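Local coordinates for protein putative secreted lipase (Streptomyces sp. W007, PDB 5H6B) that probably hydrolyses the ester bonds of triacylglycerols as a secreted, thermostable lipase with an alpha/beta-hydrolase fold, at residues 236-248 with 252-264. Residues are numbered along the deposited sequence; the frame is centred on the assembly and turned at random.
Sequences GTIDRIAFHEVAN and PARATPTTCASVI
Asn248, near the end of helix 240-250, and Ala255 bring their CA atoms within 4.4 Å, and from there residues 255-264 run back antiparallel along the helix until Val263 lies beside Arg240. Thr258 points its side chain at the helix and divides it between two kinds of contact. Its OG1 lies nearly in the plane of the His244 ring and accepts an almost straight bond from ND1 (2.8 Å, 168°); it donates in turn to Glu245 OE1 at 2.6 Å. With chi1 at -56° this OG1 sits beside the backbone N, which leaves CG2 anti to the N and against Ile241 CG2 at 3.7 Å. The His244 ring stands edge-on to Thr256 O and Thr258 OG1, while Ser262 OG lies over one face, 3.5 Å from CG. Asn248 reads the backbone of Thr256 with both ends of its amide: OD1 accepts from Thr256 N at 3.2 Å and ND2 donates to Thr256 O at 2.9 Å, both donors standing above the carbonyl planes. ND2 also reaches Glu245 OE1 from above the carboxylate. Replacing Asn248 by an alanine takes away the whole amide and would probably leave Thr256 N and O without these partners, strip Glu245 OE1 of one of its two donors, and let the start of the returning chain drift from the helix. Farther along, the disulfide of Cys260 with Cys225 holds the tail, and Ile241 CD1 packs against Val263 CB. OE1 of buried Glu245 thus receives two donors while OE2 pairs with Arg217 of the edge strand 216-220, a network likely to stabilise the carboxylate's negative charge and fasten the C-terminal tail to the last helix of the alpha/beta-hydrolase fold.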
ATOM      1  N   GLY A 236      -4.000  -8.135  -2.035  1.00 31.49           N
ATOM      2  CA  GLY A 236      -3.491  -6.917  -2.674  1.00 32.96           C
ATOM      3  C   GLY A 236      -3.214  -6.958  -4.162  1.00 32.37           C
ATOM      4  O   GLY A 236      -2.791  -5.954  -4.735  1.00 33.39           O
ATOM      5  N   THR A 237      -3.451  -8.101  -4.790  1.00 33.13           N
ATOM      6  CA  THR A 237      -3.150  -8.296  -6.217  1.00 33.67           C
ATOM      7  C   THR A 237      -4.409  -8.542  -7.059  1.00 32.78           C
ATOM      8  O   THR A 237      -4.611  -7.861  -8.050  1.00 33.89           O
ATOM      9  CB  THR A 237      -2.122  -9.455  -6.411  1.00 32.90           C
ATOM     10  OG1 THR A 237      -2.532 -10.607  -5.681  1.00 31.65           O
ATOM     11  CG2 THR A 237      -0.769  -9.055  -5.916  1.00 33.13           C
ATOM     12  N   ILE A 238      -5.256  -9.488  -6.650  1.00 34.58           N
ATOM     13  CA  ILE A 238      -6.387  -9.961  -7.475  1.00 34.73           C
ATOM     14  C   ILE A 238      -7.792  -9.845  -6.864  1.00 36.61           C
ATOM     15  O   ILE A 238      -8.788 -10.112  -7.532  1.00 36.95           O
ATOM     16  CB  ILE A 238      -6.183 -11.438  -7.851  1.00 36.28           C
ATOM     17  CG1 ILE A 238      -6.118 -12.322  -6.606  1.00 37.57           C
ATOM     18  CG2 ILE A 238      -4.911 -11.601  -8.681  1.00 37.75           C
ATOM     19  CD1 ILE A 238      -6.281 -13.791  -6.922  1.00 38.98           C
ATOM     20  N   ASP A 239      -7.882  -9.462  -5.598  1.00 36.47           N
ATOM     21  CA  ASP A 239      -9.140  -9.515  -4.888  1.00 35.52           C
ATOM     22  C   ASP A 239      -9.995  -8.251  -5.165  1.00 33.42           C
ATOM     23  O   ASP A 239      -9.716  -7.189  -4.637  1.00 31.79           O
ATOM     24  CB  ASP A 239      -8.836  -9.705  -3.399  1.00 38.05           C
ATOM     25  CG  ASP A 239     -10.051 -10.069  -2.609  1.00 38.71           C
ATOM     26  OD1 ASP A 239     -11.118  -9.521  -2.942  1.00 39.41           O
ATOM     27  OD2 ASP A 239      -9.947 -10.897  -1.679  1.00 38.70           O
ATOM     28  N   ARG A 240     -11.017  -8.385  -6.011  1.00 34.41           N
ATOM     29  CA  ARG A 240     -11.924  -7.275  -6.340  1.00 38.34           C
ATOM     30  C   ARG A 240     -12.820  -6.840  -5.170  1.00 38.49           C
ATOM     31  O   ARG A 240     -13.289  -5.708  -5.154  1.00 36.67           O
ATOM     32  CB  ARG A 240     -12.850  -7.619  -7.506  1.00 40.62           C
ATOM     33  CG  ARG A 240     -12.239  -7.480  -8.875  1.00 43.96           C
ATOM     34  CD  ARG A 240     -11.411  -8.675  -9.205  1.00 47.57           C
ATOM     35  NE  ARG A 240     -10.997  -8.706 -10.609  1.00 52.90           N
ATOM     36  CZ  ARG A 240     -10.001  -9.462 -11.093  1.00 48.15           C
ATOM     37  NH1 ARG A 240      -9.271 -10.274 -10.297  1.00 42.53           N
ATOM     38  NH2 ARG A 240      -9.721  -9.383 -12.390  1.00 45.84           N
ATOM     39  N   ILE A 241     -13.095  -7.744  -4.230  1.00 37.71           N
ATOM     40  CA  ILE A 241     -13.809  -7.377  -3.012  1.00 38.60           C
ATOM     41  C   ILE A 241     -12.970  -6.352  -2.254  1.00 38.01           C
ATOM     42  O   ILE A 241     -13.448  -5.249  -1.960  1.00 36.67           O
ATOM     43  CB  ILE A 241     -14.148  -8.619  -2.156  1.00 39.76           C
ATOM     44  CG1 ILE A 241     -15.231  -9.444  -2.856  1.00 41.65           C
ATOM     45  CG2 ILE A 241     -14.631  -8.202  -0.777  1.00 41.24           C
ATOM     46  CD1 ILE A 241     -15.350 -10.876  -2.373  1.00 41.48           C
ATOM     47  N   ALA A 242     -11.704  -6.695  -1.995  1.00 34.94           N
ATOM     48  CA  ALA A 242     -10.768  -5.745  -1.410  1.00 34.66           C
ATOM     49  C   ALA A 242     -10.689  -4.458  -2.229  1.00 36.17           C
ATOM     50  O   ALA A 242     -10.757  -3.365  -1.665  1.00 38.22           O
ATOM     51  CB  ALA A 242      -9.394  -6.351  -1.239  1.00 35.03           C
ATOM     52  N   PHE A 243     -10.597  -4.570  -3.551  1.00 35.06           N
ATOM     53  CA  PHE A 243     -10.463  -3.362  -4.378  1.00 36.42           C
ATOM     54  C   PHE A 243     -11.724  -2.472  -4.396  1.00 36.20           C
ATOM     55  O   PHE A 243     -11.610  -1.250  -4.466  1.00 33.96           O
ATOM     56  CB  PHE A 243      -9.986  -3.715  -5.805  1.00 36.70           C
ATOM     57  CG  PHE A 243      -8.646  -4.440  -5.860  1.00 36.08           C
ATOM     58  CD1 PHE A 243      -7.702  -4.348  -4.822  1.00 36.86           C
ATOM     59  CD2 PHE A 243      -8.310  -5.200  -6.984  1.00 36.38           C
ATOM     60  CE1 PHE A 243      -6.471  -5.012  -4.902  1.00 37.87           C
ATOM     61  CE2 PHE A 243      -7.077  -5.865  -7.061  1.00 36.02           C
ATOM     62  CZ  PHE A 243      -6.158  -5.762  -6.025  1.00 35.39           C
ATOM     63  N   HIS A 244     -12.907  -3.075  -4.308  1.00 37.45           N
ATOM     64  CA  HIS A 244     -14.146  -2.313  -4.138  1.00 39.51           C
ATOM     65  C   HIS A 244     -14.101  -1.478  -2.873  1.00 40.00           C
ATOM     66  O   HIS A 244     -14.503  -0.294  -2.882  1.00 38.57           O
ATOM     67  CB  HIS A 244     -15.352  -3.237  -4.091  1.00 42.25           C
ATOM     68  CG  HIS A 244     -16.659  -2.528  -4.226  1.00 48.41           C
ATOM     69  ND1 HIS A 244     -17.406  -2.125  -3.135  1.00 47.62           N
ATOM     70  CD2 HIS A 244     -17.355  -2.152  -5.327  1.00 49.02           C
ATOM     71  CE1 HIS A 244     -18.504  -1.528  -3.565  1.00 49.63           C
ATOM     72  NE2 HIS A 244     -18.500  -1.534  -4.888  1.00 49.66           N
ATOM     73  N   GLU A 245     -13.604  -2.096  -1.793  1.00 37.63           N
ATOM     74  CA  GLU A 245     -13.418  -1.390  -0.526  1.00 37.54           C
ATOM     75  C   GLU A 245     -12.378  -0.276  -0.654  1.00 37.16           C
ATOM     76  O   GLU A 245     -12.547   0.783  -0.080  1.00 35.75           O
ATOM     77  CB  GLU A 245     -13.077  -2.363   0.604  1.00 39.25           C
ATOM     78  CG  GLU A 245     -13.249  -1.793   2.001  1.00 41.92           C
ATOM     79  CD  GLU A 245     -14.703  -1.448   2.350  1.00 42.16           C
ATOM     80  OE1 GLU A 245     -15.635  -1.747   1.579  1.00 43.22           O
ATOM     81  OE2 GLU A 245     -14.916  -0.864   3.419  1.00 44.18           O
ATOM     82  N   VAL A 246     -11.340  -0.489  -1.460  1.00 37.25           N
ATOM     83  CA  VAL A 246     -10.405   0.590  -1.787  1.00 36.40           C
ATOM     84  C   VAL A 246     -11.116   1.751  -2.503  1.00 35.90           C
ATOM     85  O   VAL A 246     -10.863   2.919  -2.200  1.00 36.85           O
ATOM     86  CB  VAL A 246      -9.210   0.093  -2.635  1.00 36.16           C
ATOM     87  CG1 VAL A 246      -8.311   1.252  -3.058  1.00 35.52           C
ATOM     88  CG2 VAL A 246      -8.397  -0.927  -1.860  1.00 37.49           C
ATOM     89  N   ALA A 247     -11.970   1.430  -3.465  1.00 34.72           N
ATOM     90  CA  ALA A 247     -12.738   2.449  -4.184  1.00 36.36           C
ATOM     91  C   ALA A 247     -13.721   3.212  -3.253  1.00 36.35           C
ATOM     92  O   ALA A 247     -13.930   4.384  -3.439  1.00 33.58           O
ATOM     93  CB  ALA A 247     -13.477   1.827  -5.357  1.00 37.48           C
ATOM     94  N   ASN A 248     -14.274   2.547  -2.236  1.00 39.20           N
ATOM     95  CA  ASN A 248     -15.086   3.234  -1.213  1.00 41.12           C
ATOM     96  C   ASN A 248     -14.285   4.255  -0.449  1.00 46.39           C
ATOM     97  O   ASN A 248     -14.740   5.399  -0.299  1.00 47.24           O
ATOM     98  CB  ASN A 248     -15.701   2.257  -0.211  1.00 37.84           C
ATOM     99  CG  ASN A 248     -16.847   1.481  -0.800  1.00 37.55           C
ATOM    100  OD1 ASN A 248     -17.410   1.880  -1.808  1.00 38.15           O
ATOM    101  ND2 ASN A 248     -17.209   0.373  -0.174  1.00 39.27           N
ATOM    102  N   PRO A 252     -15.521   8.409  -0.370  1.00 46.50           N
ATOM    103  CA  PRO A 252     -16.515   8.034   0.655  1.00 51.50           C
ATOM    104  C   PRO A 252     -17.943   8.557   0.401  1.00 57.36           C
ATOM    105  O   PRO A 252     -18.910   7.898   0.818  1.00 56.02           O
ATOM    106  CB  PRO A 252     -15.931   8.610   1.951  1.00 51.06           C
ATOM    107  CG  PRO A 252     -14.478   8.830   1.673  1.00 48.29           C
ATOM    108  CD  PRO A 252     -14.376   9.136   0.216  1.00 46.69           C
ATOM    109  N   ALA A 253     -18.062   9.687  -0.305  1.00 58.57           N
ATOM    110  CA  ALA A 253     -19.357  10.234  -0.726  1.00 61.93           C
ATOM    111  C   ALA A 253     -20.200   9.259  -1.565  1.00 63.09           C
ATOM    112  O   ALA A 253     -21.404   9.179  -1.367  1.00 62.22           O
ATOM    113  CB  ALA A 253     -19.153  11.546  -1.478  1.00 63.22           C
ATOM    114  N   ARG A 254     -19.576   8.508  -2.478  1.00 64.08           N
ATOM    115  CA  ARG A 254     -20.310   7.548  -3.334  1.00 59.62           C
ATOM    116  C   ARG A 254     -20.070   6.068  -2.978  1.00 55.71           C
ATOM    117  O   ARG A 254     -20.383   5.183  -3.783  1.00 55.01           O
ATOM    118  CB  ARG A 254     -20.015   7.827  -4.820  1.00 65.50           C
ATOM    119  CG  ARG A 254     -20.910   8.897  -5.454  1.00 70.73           C
ATOM    120  CD  ARG A 254     -20.147   9.763  -6.444  1.00 75.78           C
ATOM    121  NE  ARG A 254     -19.343  10.781  -5.753  1.00 84.52           N
ATOM    122  CZ  ARG A 254     -18.266  11.410  -6.248  1.00 92.52           C
ATOM    123  NH1 ARG A 254     -17.788  11.150  -7.470  1.00 95.20           N
ATOM    124  NH2 ARG A 254     -17.634  12.312  -5.496  1.00 93.20           N
ATOM    125  N   ALA A 255     -19.564   5.794  -1.771  1.00 49.19           N
ATOM    126  CA  ALA A 255     -19.323   4.413  -1.320  1.00 49.88           C
ATOM    127  C   ALA A 255     -20.624   3.630  -1.229  1.00 52.49           C
ATOM    128  O   ALA A 255     -21.664   4.197  -0.909  1.00 56.05           O
ATOM    129  CB  ALA A 255     -18.603   4.375   0.039  1.00 45.99           C
ATOM    130  N   THR A 256     -20.553   2.333  -1.529  1.00 53.98           N
ATOM    131  CA  THR A 256     -21.675   1.394  -1.360  1.00 55.92           C
ATOM    132  C   THR A 256     -21.143   0.140  -0.663  1.00 54.04           C
ATOM    133  O   THR A 256     -19.982  -0.232  -0.860  1.00 56.25           O
ATOM    134  CB  THR A 256     -22.323   1.019  -2.711  1.00 59.51           C
ATOM    135  OG1 THR A 256     -21.363   0.356  -3.551  1.00 62.63           O
ATOM    136  CG2 THR A 256     -22.833   2.273  -3.428  1.00 59.87           C
ATOM    137  N   PRO A 257     -21.971  -0.517   0.164  1.00 53.36           N
ATOM    138  CA  PRO A 257     -21.393  -1.622   0.928  1.00 51.59           C
ATOM    139  C   PRO A 257     -20.742  -2.676   0.033  1.00 50.20           C
ATOM    140  O   PRO A 257     -21.241  -2.969  -1.060  1.00 51.98           O
ATOM    141  CB  PRO A 257     -22.591  -2.208   1.689  1.00 52.83           C
ATOM    142  CG  PRO A 257     -23.604  -1.114   1.709  1.00 54.56           C
ATOM    143  CD  PRO A 257     -23.412  -0.362   0.424  1.00 54.12           C
ATOM    144  N   THR A 258     -19.612  -3.200   0.494  1.00 46.35           N
ATOM    145  CA  THR A 258     -18.890  -4.244  -0.211  1.00 43.00           C
ATOM    146  C   THR A 258     -19.372  -5.620   0.279  1.00 40.80           C
ATOM    147  O   THR A 258     -19.309  -5.926   1.469  1.00 41.96           O
ATOM    148  CB  THR A 258     -17.373  -4.070  -0.029  1.00 42.22           C
ATOM    149  OG1 THR A 258     -16.982  -2.756  -0.466  1.00 38.87           O
ATOM    150  CG2 THR A 258     -16.632  -5.097  -0.880  1.00 43.40           C
ATOM    151  N   THR A 259     -19.856  -6.433  -0.654  1.00 39.04           N
ATOM    152  CA  THR A 259     -20.338  -7.776  -0.362  1.00 40.21           C
ATOM    153  C   THR A 259     -19.616  -8.768  -1.290  1.00 41.32           C
ATOM    154  O   THR A 259     -18.801  -8.358  -2.116  1.00 38.22           O
ATOM    155  CB  THR A 259     -21.874  -7.883  -0.575  1.00 39.88           C
ATOM    156  OG1 THR A 259     -22.175  -7.828  -1.968  1.00 41.57           O
ATOM    157  CG2 THR A 259     -22.616  -6.751   0.118  1.00 37.99           C
ATOM    158  N   CYS A 260     -19.937 -10.057  -1.162  1.00 41.16           N
ATOM    159  CA  CYS A 260     -19.442 -11.087  -2.082  1.00 44.49           C
ATOM    160  C   CYS A 260     -19.725 -10.786  -3.587  1.00 47.13           C
ATOM    161  O   CYS A 260     -18.950 -11.196  -4.468  1.00 42.53           O
ATOM    162  CB  CYS A 260     -20.008 -12.453  -1.685  1.00 45.55           C
ATOM    163  SG  CYS A 260     -19.587 -12.990   0.016  1.00 52.35           S
ATOM    164  N   ALA A 261     -20.812 -10.054  -3.868  1.00 45.66           N
ATOM    165  CA  ALA A 261     -21.184  -9.665  -5.237  1.00 43.71           C
ATOM    166  C   ALA A 261     -20.115  -8.846  -5.943  1.00 44.38           C
ATOM    167  O   ALA A 261     -20.072  -8.830  -7.171  1.00 44.19           O
ATOM    168  CB  ALA A 261     -22.502  -8.910  -5.243  1.00 44.55           C
ATOM    169  N   SER A 262     -19.231  -8.191  -5.190  1.00 43.96           N
ATOM    170  CA  SER A 262     -18.107  -7.479  -5.808  1.00 44.87           C
ATOM    171  C   SER A 262     -17.022  -8.370  -6.430  1.00 43.74           C
ATOM    172  O   SER A 262     -16.101  -7.840  -7.024  1.00 44.96           O
ATOM    173  CB  SER A 262     -17.454  -6.540  -4.796  1.00 44.32           C
ATOM    174  OG  SER A 262     -18.392  -5.619  -4.290  1.00 49.23           O
ATOM    175  N   VAL A 263     -17.111  -9.696  -6.301  1.00 47.67           N
ATOM    176  CA  VAL A 263     -16.032 -10.600  -6.752  1.00 51.07           C
ATOM    177  C   VAL A 263     -15.689 -10.472  -8.241  1.00 56.56           C
ATOM    178  O   VAL A 263     -14.550 -10.726  -8.622  1.00 61.79           O
ATOM    179  CB  VAL A 263     -16.321 -12.082  -6.391  1.00 51.92           C
ATOM    180  CG1 VAL A 263     -17.334 -12.697  -7.349  1.00 50.77           C
ATOM    181  CG2 VAL A 263     -15.038 -12.910  -6.365  1.00 54.08           C
ATOM    182  N   ILE A 264     -16.657 -10.071  -9.067  1.00 64.38           N
ATOM    183  CA  ILE A 264     -16.421  -9.822 -10.503  1.00 74.53           C
ATOM    184  C   ILE A 264     -15.598  -8.552 -10.793  1.00 75.11           C
ATOM    185  O   ILE A 264     -15.584  -7.592 -10.016  1.00 80.41           O
ATOM    186  CB  ILE A 264     -17.779  -9.847 -11.278  1.00 76.09           C
ATOM    187  CG1 ILE A 264     -18.262 -11.298 -11.406  1.00 77.79           C
ATOM    188  CG2 ILE A 264     -17.704  -9.182 -12.655  1.00 79.02           C
ATOM    189  CD1 ILE A 264     -17.257 -12.251 -12.037  1.00 79.98           C
TER
HETATM  190  O   HOH W   1     -19.890  -0.066  -6.432  1.00 55.49           O